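PDB 1IXL: thioesterase domain-containing protein from Pyrococcus horikoshii, which is of unknown function but adopts a hot-dog fold and may hydrolyse acyl-CoA thioesters. Local coordinates for residues T51-M60 against V114-Y122; K79-K90 against E104-V114. One frame throughout, in Å; residues are numbered along the deposited sequence.

Interaction 1: T51-M60 against V114-Y122; sequences TFGLADYAAM and VLEGKFYCY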
# COMPACT_ATOMS: atom_id res chain seq x y z
N THR A 51 -4.43 -5.45 5.41
CA THR A 51 -3.24 -5.78 4.64
C THR A 51 -3.37 -5.17 3.25
O THR A 51 -2.39 -4.62 2.69
CB THR A 51 -3.11 -7.29 4.51
OG1 THR A 51 -3.15 -7.87 5.82
CG2 THR A 51 -1.78 -7.65 3.85
N PHE A 52 -4.57 -5.27 2.68
CA PHE A 52 -4.83 -4.68 1.36
C PHE A 52 -4.71 -3.16 1.44
O PHE A 52 -4.14 -2.53 0.55
CB PHE A 52 -6.24 -5.04 0.87
CG PHE A 52 -6.62 -4.37 -0.44
CD1 PHE A 52 -6.45 -5.02 -1.66
CD2 PHE A 52 -7.15 -3.08 -0.45
CE1 PHE A 52 -6.80 -4.39 -2.87
CE2 PHE A 52 -7.50 -2.43 -1.66
CZ PHE A 52 -7.32 -3.09 -2.87
N GLY A 53 -5.26 -2.57 2.51
CA GLY A 53 -5.20 -1.12 2.65
C GLY A 53 -3.76 -0.67 2.68
O GLY A 53 -3.40 0.32 2.06
N LEU A 54 -2.93 -1.39 3.44
CA LEU A 54 -1.51 -1.03 3.48
C LEU A 54 -0.90 -1.12 2.08
O LEU A 54 -0.18 -0.20 1.64
CB LEU A 54 -0.74 -1.96 4.44
CG LEU A 54 0.79 -2.03 4.29
CD1 LEU A 54 1.42 -0.68 4.62
CD2 LEU A 54 1.35 -3.10 5.22
N ALA A 55 -1.15 -2.21 1.37
CA ALA A 55 -0.58 -2.33 0.02
C ALA A 55 -1.08 -1.23 -0.93
O ALA A 55 -0.32 -0.68 -1.73
CB ALA A 55 -0.90 -3.71 -0.57
N ASP A 56 -2.37 -0.92 -0.84
CA ASP A 56 -3.03 0.12 -1.65
C ASP A 56 -2.31 1.47 -1.43
O ASP A 56 -1.96 2.18 -2.38
CB ASP A 56 -4.51 0.20 -1.21
CG ASP A 56 -5.32 1.30 -1.92
OD1 ASP A 56 -4.74 2.16 -2.62
OD2 ASP A 56 -6.57 1.30 -1.74
N TYR A 57 -2.09 1.82 -0.17
CA TYR A 57 -1.42 3.06 0.19
C TYR A 57 0.01 3.10 -0.36
O TYR A 57 0.44 4.13 -0.85
CB TYR A 57 -1.46 3.24 1.73
CG TYR A 57 -0.81 4.50 2.33
CD1 TYR A 57 -0.89 5.74 1.69
CD2 TYR A 57 -0.22 4.45 3.60
CE1 TYR A 57 -0.42 6.90 2.31
CE2 TYR A 57 0.25 5.60 4.24
CZ TYR A 57 0.14 6.83 3.58
OH TYR A 57 0.52 7.99 4.23
N ALA A 58 0.74 1.98 -0.29
CA ALA A 58 2.10 1.97 -0.80
C ALA A 58 2.10 2.26 -2.31
O ALA A 58 2.96 2.99 -2.84
CB ALA A 58 2.77 0.59 -0.52
N ALA A 59 1.12 1.68 -3.00
CA ALA A 59 0.96 1.86 -4.43
C ALA A 59 0.71 3.34 -4.77
O ALA A 59 1.30 3.87 -5.71
CB ALA A 59 -0.21 0.98 -4.93
N MSE A 60 -0.15 4.00 -3.99
CA MSE A 60 -0.42 5.41 -4.21
C MSE A 60 0.87 6.21 -4.03
O MSE A 60 1.08 7.21 -4.73
CB MSE A 60 -1.48 5.93 -3.21
CG MSE A 60 -2.86 5.26 -3.28
SE MSE A 60 -3.77 5.52 -4.84
CE MSE A 60 -3.07 4.40 -5.77
N VAL A 114 3.23 -11.97 2.44
CA VAL A 114 1.90 -12.28 2.95
C VAL A 114 0.84 -11.83 1.94
O VAL A 114 -0.31 -12.26 2.00
CB VAL A 114 1.62 -11.60 4.34
CG1 VAL A 114 2.65 -12.09 5.36
CG2 VAL A 114 1.66 -10.07 4.22
N LEU A 115 1.22 -10.93 1.03
CA LEU A 115 0.31 -10.48 -0.02
C LEU A 115 1.09 -10.04 -1.25
O LEU A 115 2.16 -9.46 -1.12
CB LEU A 115 -0.56 -9.29 0.47
CG LEU A 115 -1.52 -8.71 -0.61
CD1 LEU A 115 -2.77 -8.18 0.07
CD2 LEU A 115 -0.83 -7.59 -1.43
N GLU A 116 0.56 -10.32 -2.43
CA GLU A 116 1.21 -9.86 -3.66
C GLU A 116 0.09 -9.37 -4.57
O GLU A 116 -1.00 -9.97 -4.63
CB GLU A 116 2.00 -10.99 -4.36
CG GLU A 116 1.20 -12.29 -4.55
CD GLU A 116 1.93 -13.33 -5.40
OE1 GLU A 116 3.16 -13.46 -5.25
OE2 GLU A 116 1.25 -14.01 -6.21
N GLY A 117 0.33 -8.28 -5.28
CA GLY A 117 -0.73 -7.80 -6.14
C GLY A 117 -0.31 -6.77 -7.16
O GLY A 117 0.79 -6.23 -7.08
N LYS A 118 -1.20 -6.55 -8.13
CA LYS A 118 -0.99 -5.55 -9.17
C LYS A 118 -2.04 -4.48 -8.91
O LYS A 118 -3.22 -4.81 -8.75
CB LYS A 118 -1.19 -6.14 -10.56
CG LYS A 118 -0.05 -7.02 -11.03
CD LYS A 118 0.00 -7.07 -12.55
CE LYS A 118 0.88 -8.23 -13.01
NZ LYS A 118 1.92 -8.56 -11.98
N PHE A 119 -1.62 -3.23 -8.86
CA PHE A 119 -2.54 -2.12 -8.62
C PHE A 119 -2.51 -1.18 -9.83
O PHE A 119 -1.45 -0.69 -10.22
CB PHE A 119 -2.13 -1.38 -7.34
CG PHE A 119 -2.27 -2.22 -6.09
CD1 PHE A 119 -1.44 -3.31 -5.87
CD2 PHE A 119 -3.30 -1.97 -5.18
CE1 PHE A 119 -1.64 -4.16 -4.75
CE2 PHE A 119 -3.50 -2.79 -4.07
CZ PHE A 119 -2.68 -3.88 -3.86
N TYR A 120 -3.68 -0.97 -10.43
CA TYR A 120 -3.84 -0.13 -11.61
C TYR A 120 -4.30 1.23 -11.12
O TYR A 120 -5.45 1.41 -10.70
CB TYR A 120 -4.85 -0.76 -12.58
CG TYR A 120 -4.48 -2.17 -12.99
CD1 TYR A 120 -4.48 -3.20 -12.06
CD2 TYR A 120 -4.08 -2.46 -14.30
CE1 TYR A 120 -4.10 -4.49 -12.41
CE2 TYR A 120 -3.69 -3.74 -14.66
CZ TYR A 120 -3.71 -4.75 -13.71
OH TYR A 120 -3.32 -6.03 -14.02
N CYS A 121 -3.36 2.18 -11.17
CA CYS A 121 -3.54 3.53 -10.68
C CYS A 121 -3.70 4.58 -11.78
O CYS A 121 -3.11 4.47 -12.86
CB CYS A 121 -2.34 3.89 -9.79
SG CYS A 121 -1.79 2.53 -8.68
N TYR A 122 -4.49 5.61 -11.48
CA TYR A 122 -4.75 6.69 -12.43
C TYR A 122 -4.47 8.05 -11.86
O TYR A 122 -4.96 8.39 -10.79
CB TYR A 122 -6.22 6.66 -12.86
CG TYR A 122 -6.57 5.45 -13.68
CD1 TYR A 122 -6.34 5.43 -15.06
CD2 TYR A 122 -7.10 4.32 -13.08
CE1 TYR A 122 -6.64 4.30 -15.83
CE2 TYR A 122 -7.40 3.19 -13.82
CZ TYR A 122 -7.16 3.18 -15.19
OH TYR A 122 -7.42 2.04 -15.91

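Interaction 2: K79-K90 against E104-V114; sequences KPVKVGDKLVAK and EVKVYREEEVV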
# COMPACT_ATOMS: atom_id res chain seq x y z
N LYS A 79 -0.09 -15.64 2.86
CA LYS A 79 0.09 -16.14 4.24
C LYS A 79 -0.81 -15.35 5.18
O LYS A 79 -0.96 -14.14 5.02
CB LYS A 79 1.52 -15.96 4.71
CG LYS A 79 2.54 -16.86 4.06
CD LYS A 79 3.90 -16.59 4.69
CE LYS A 79 4.85 -17.77 4.51
NZ LYS A 79 5.08 -18.05 3.07
N PRO A 80 -1.40 -16.02 6.20
CA PRO A 80 -2.27 -15.34 7.15
C PRO A 80 -1.48 -14.38 8.01
O PRO A 80 -0.32 -14.62 8.32
CB PRO A 80 -2.88 -16.49 7.95
CG PRO A 80 -1.71 -17.49 8.01
CD PRO A 80 -1.23 -17.45 6.56
N VAL A 81 -2.10 -13.27 8.40
CA VAL A 81 -1.43 -12.28 9.23
C VAL A 81 -2.06 -12.33 10.61
O VAL A 81 -3.29 -12.41 10.74
CB VAL A 81 -1.58 -10.84 8.62
CG1 VAL A 81 -1.07 -9.78 9.60
CG2 VAL A 81 -0.80 -10.76 7.32
N LYS A 82 -1.23 -12.30 11.64
CA LYS A 82 -1.70 -12.38 13.02
C LYS A 82 -1.46 -11.07 13.76
O LYS A 82 -0.45 -10.41 13.52
CB LYS A 82 -1.00 -13.56 13.71
CG LYS A 82 -0.51 -13.30 15.11
CD LYS A 82 0.32 -14.46 15.67
CE LYS A 82 -0.56 -15.65 16.01
NZ LYS A 82 -1.56 -15.32 17.07
N VAL A 83 -2.37 -10.68 14.64
CA VAL A 83 -2.19 -9.43 15.39
C VAL A 83 -0.81 -9.46 16.04
O VAL A 83 -0.42 -10.47 16.62
CB VAL A 83 -3.23 -9.27 16.51
CG1 VAL A 83 -2.77 -8.20 17.51
CG2 VAL A 83 -4.57 -8.87 15.91
N GLY A 84 -0.08 -8.35 15.93
CA GLY A 84 1.26 -8.31 16.48
C GLY A 84 2.30 -8.37 15.37
O GLY A 84 3.45 -8.00 15.58
N ASP A 85 1.90 -8.86 14.20
CA ASP A 85 2.82 -8.91 13.06
C ASP A 85 3.10 -7.47 12.63
O ASP A 85 2.22 -6.61 12.72
CB ASP A 85 2.22 -9.66 11.86
CG ASP A 85 2.11 -11.16 12.07
OD1 ASP A 85 2.62 -11.68 13.09
OD2 ASP A 85 1.52 -11.82 11.19
N LYS A 86 4.32 -7.21 12.20
CA LYS A 86 4.71 -5.91 11.69
C LYS A 86 4.84 -6.19 10.20
O LYS A 86 5.55 -7.14 9.80
CB LYS A 86 6.06 -5.47 12.24
CG LYS A 86 6.57 -4.17 11.63
CD LYS A 86 8.08 -4.07 11.73
CE LYS A 86 8.64 -3.16 10.66
NZ LYS A 86 7.98 -1.83 10.75
N LEU A 87 4.15 -5.40 9.38
CA LEU A 87 4.17 -5.61 7.94
C LEU A 87 4.83 -4.46 7.19
O LEU A 87 4.74 -3.32 7.62
CB LEU A 87 2.74 -5.75 7.41
CG LEU A 87 1.79 -6.75 8.10
CD1 LEU A 87 0.40 -6.68 7.43
CD2 LEU A 87 2.36 -8.17 8.01
N VAL A 88 5.48 -4.78 6.07
CA VAL A 88 6.09 -3.76 5.23
C VAL A 88 5.68 -3.98 3.77
O VAL A 88 5.96 -5.02 3.19
CB VAL A 88 7.63 -3.77 5.28
CG1 VAL A 88 8.19 -2.67 4.36
CG2 VAL A 88 8.13 -3.57 6.71
N ALA A 89 5.01 -3.00 3.19
CA ALA A 89 4.61 -3.10 1.80
C ALA A 89 5.64 -2.37 0.94
O ALA A 89 6.03 -1.25 1.25
CB ALA A 89 3.24 -2.45 1.63
N LYS A 90 6.10 -3.04 -0.13
CA LYS A 90 7.05 -2.48 -1.08
C LYS A 90 6.36 -2.39 -2.44
O LYS A 90 6.00 -3.40 -3.04
CB LYS A 90 8.31 -3.37 -1.13
CG LYS A 90 8.98 -3.44 0.25
CD LYS A 90 10.31 -4.19 0.26
CE LYS A 90 10.76 -4.40 1.71
NZ LYS A 90 12.04 -5.17 1.76
N GLU A 104 3.29 -2.90 -8.89
CA GLU A 104 3.30 -4.22 -8.28
C GLU A 104 3.59 -3.97 -6.81
O GLU A 104 4.41 -3.11 -6.47
CB GLU A 104 4.39 -5.10 -8.90
CG GLU A 104 4.51 -6.46 -8.23
CD GLU A 104 5.44 -7.40 -8.98
OE1 GLU A 104 6.57 -6.96 -9.33
OE2 GLU A 104 5.05 -8.57 -9.21
N VAL A 105 2.91 -4.68 -5.92
CA VAL A 105 3.16 -4.49 -4.50
C VAL A 105 3.27 -5.86 -3.84
O VAL A 105 2.53 -6.80 -4.16
CB VAL A 105 2.00 -3.71 -3.80
CG1 VAL A 105 2.34 -3.51 -2.34
CG2 VAL A 105 1.76 -2.36 -4.45
N LYS A 106 4.21 -5.96 -2.92
CA LYS A 106 4.38 -7.19 -2.17
C LYS A 106 4.44 -6.74 -0.73
O LYS A 106 5.12 -5.76 -0.40
CB LYS A 106 5.68 -7.90 -2.58
CG LYS A 106 5.52 -8.75 -3.83
CD LYS A 106 6.62 -9.80 -3.93
CE LYS A 106 7.64 -9.43 -4.98
NZ LYS A 106 6.99 -9.42 -6.32
N VAL A 107 3.68 -7.41 0.13
CA VAL A 107 3.69 -7.05 1.53
C VAL A 107 4.46 -8.14 2.26
O VAL A 107 4.17 -9.32 2.07
CB VAL A 107 2.28 -6.94 2.10
CG1 VAL A 107 2.35 -6.58 3.59
CG2 VAL A 107 1.49 -5.87 1.32
N TYR A 108 5.45 -7.74 3.06
CA TYR A 108 6.30 -8.68 3.80
C TYR A 108 6.14 -8.65 5.31
O TYR A 108 5.77 -7.63 5.90
CB TYR A 108 7.79 -8.38 3.54
CG TYR A 108 8.22 -8.44 2.09
CD1 TYR A 108 7.96 -7.38 1.21
CD2 TYR A 108 8.85 -9.57 1.57
CE1 TYR A 108 8.31 -7.45 -0.14
CE2 TYR A 108 9.21 -9.66 0.23
CZ TYR A 108 8.94 -8.60 -0.63
OH TYR A 108 9.28 -8.70 -1.96
N ARG A 109 6.44 -9.79 5.94
CA ARG A 109 6.47 -9.88 7.40
C ARG A 109 7.90 -10.43 7.47
O ARG A 109 8.12 -11.61 7.23
CB ARG A 109 5.47 -10.90 7.94
CG ARG A 109 5.56 -11.06 9.46
CD ARG A 109 4.48 -12.01 9.92
NE ARG A 109 4.59 -13.27 9.22
CZ ARG A 109 3.55 -14.04 8.92
NH1 ARG A 109 2.33 -13.65 9.26
NH2 ARG A 109 3.73 -15.18 8.27
N GLU A 110 8.85 -9.54 7.74
CA GLU A 110 10.26 -9.90 7.74
C GLU A 110 10.56 -10.35 6.30
O GLU A 110 10.42 -9.55 5.38
CB GLU A 110 10.54 -10.99 8.77
CG GLU A 110 10.15 -10.53 10.18
CD GLU A 110 10.63 -11.44 11.27
OE1 GLU A 110 10.32 -12.65 11.21
OE2 GLU A 110 11.31 -10.95 12.20
N GLU A 111 10.93 -11.61 6.08
CA GLU A 111 11.23 -12.04 4.70
C GLU A 111 10.08 -12.72 3.96
O GLU A 111 10.15 -12.93 2.75
CB GLU A 111 12.44 -12.98 4.68
CG GLU A 111 13.76 -12.33 5.07
CD GLU A 111 14.07 -11.12 4.23
OE1 GLU A 111 13.39 -10.08 4.40
OE2 GLU A 111 15.00 -11.21 3.38
N GLU A 112 9.03 -13.08 4.69
CA GLU A 112 7.90 -13.77 4.08
C GLU A 112 6.93 -12.83 3.37
O GLU A 112 6.62 -11.75 3.85
CB GLU A 112 7.11 -14.51 5.14
CG GLU A 112 7.91 -15.25 6.18
CD GLU A 112 7.06 -15.57 7.40
OE1 GLU A 112 7.30 -14.96 8.47
OE2 GLU A 112 6.14 -16.40 7.28
N VAL A 113 6.43 -13.28 2.22
CA VAL A 113 5.43 -12.52 1.49
C VAL A 113 4.06 -12.94 2.04
O VAL A 113 3.77 -14.14 2.13
CB VAL A 113 5.51 -12.82 -0.02
CG1 VAL A 113 4.33 -12.19 -0.75
CG2 VAL A 113 6.84 -12.27 -0.58
N VAL A 114 3.23 -11.97 2.44
CA VAL A 114 1.90 -12.28 2.95
C VAL A 114 0.84 -11.83 1.94
O VAL A 114 -0.31 -12.26 2.00
CB VAL A 114 1.62 -11.60 4.34
CG1 VAL A 114 2.65 -12.09 5.36
CG2 VAL A 114 1.66 -10.07 4.22
O HOH W 1 -2.26 -12.15 3.90
O HOH W 2 1.70 -16.97 8.22
O HOH W 3 8.02 -7.04 8.60
O HOH W 4 11.70 -7.80 3.31

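Interaction 1: T51-M60 against V114-Y122
Phe119 rises from its strand into the underside of helix 51-60 and makes the largest single contribution to this contact. With CG anti to its own carbonyl carbon (chi1 -65°), the side chain runs along the helix and meets several residues in turn. At the root of the side chain, Phe119 CB lies 3.9 Å from Ala59 CB; at its far end, Phe119 CZ comes within 3.7 Å of Ala55 CB. The CE2 corner packs against the Asp56 backbone at CA and against Phe52. The two phenyl rings slide past one another obliquely, planes 42° apart, Phe52 CE1 lying 3.9 Å from Phe119 CE2. The packing is that of the hot-dog fold, in which one long helix is wrapped by a curved antiparallel sheet; here the axes of segments 51-60 and 115-122 cross at -48°, 9.4 Å apart at their closest. Small alanines on the helix let the sheet's larger side chains close in. Toward the helix N terminus, Leu115 splits its branches, CD1 going to Thr51 CG2 and CD2 to Ala55 CB at 4.0 Å. At the other end the selenomethionine Met60, bent at chi2 and chi3, folds its methyl CE to 3.7 Å from Cys121 SG. Leu70 and Val75 of strand 68-77 also touch Phe119.

Interaction 2: K79-K90 against E104-V114
Arg109 NH1 reaches across to the 79-85 loop and donates two hydrogen bonds there. One goes to Pro80 O (3.0 Å), in the carbonyl plane; the other, a salt bridge, goes to Asp85 OD2 at 2.8 Å, meeting that oxygen from above the carboxylate plane. The carboxylate and guanidinium planes stand 73° apart. Lys82 N binds Asp85 OD2 from the opposite face, so the type II turn from Lys82 to Asp85 fixes the acid that receives the arginine. On its other edge Arg109 grips Glu112 side-on, NE to OE1 and NH2 to OE2 (2.9 Å), while Val114 CG1 sits over one face of the guanidinium. The bend at chi3 (56°) turns the group toward the loop.

Beside this network runs an antiparallel hairpin, part of the hot-dog sheet: Val88 with Tyr108 and Lys90 with Lys106 are hydrogen-bonded pairs, and Ala89 with Val107 is the non-hydrogen-bonded pair between them. Lys90, extended beyond CG, crosses Tyr108 at about a right angle, carrying NZ over the ring face, 4.9 Å from its centroid, in a cation-pi contact. Water 4 links Lys90 NZ to Glu110 O in the neighbouring type II' turn. Ala89 CB and Val107 CG2 meet at 3.9 Å on the other sheet face, which helix 48-63 covers through Leu54 and Ala55. Further out, the hydroxyl of Thr34 donates to Asp85 O, tying the loop to the chain beyond strand 27-33.

How the interactions relate
Following the chain from the N terminus, helix 51-60 comes first and waits longest for its partner: interaction 1 closes only at 114-122, after 53 intervening residues. Interaction 2 is nested within that loop, closing a shorter excursion of 13 residues between 79-90 and 104-114. The two share Val114, where the chain turns a corner and a classic beta bulge sets Val114 and Leu115 both opposite Val107. Strands 100-109 and 112-123 are sheet neighbours, probably bonded from Val107 N to Leu115 O and from Val105 N to Gly117 O. Phe119 packs on Val105 from strand to strand, while Leu54 against Ala89 carries the helix of interaction 1 over to interaction 2.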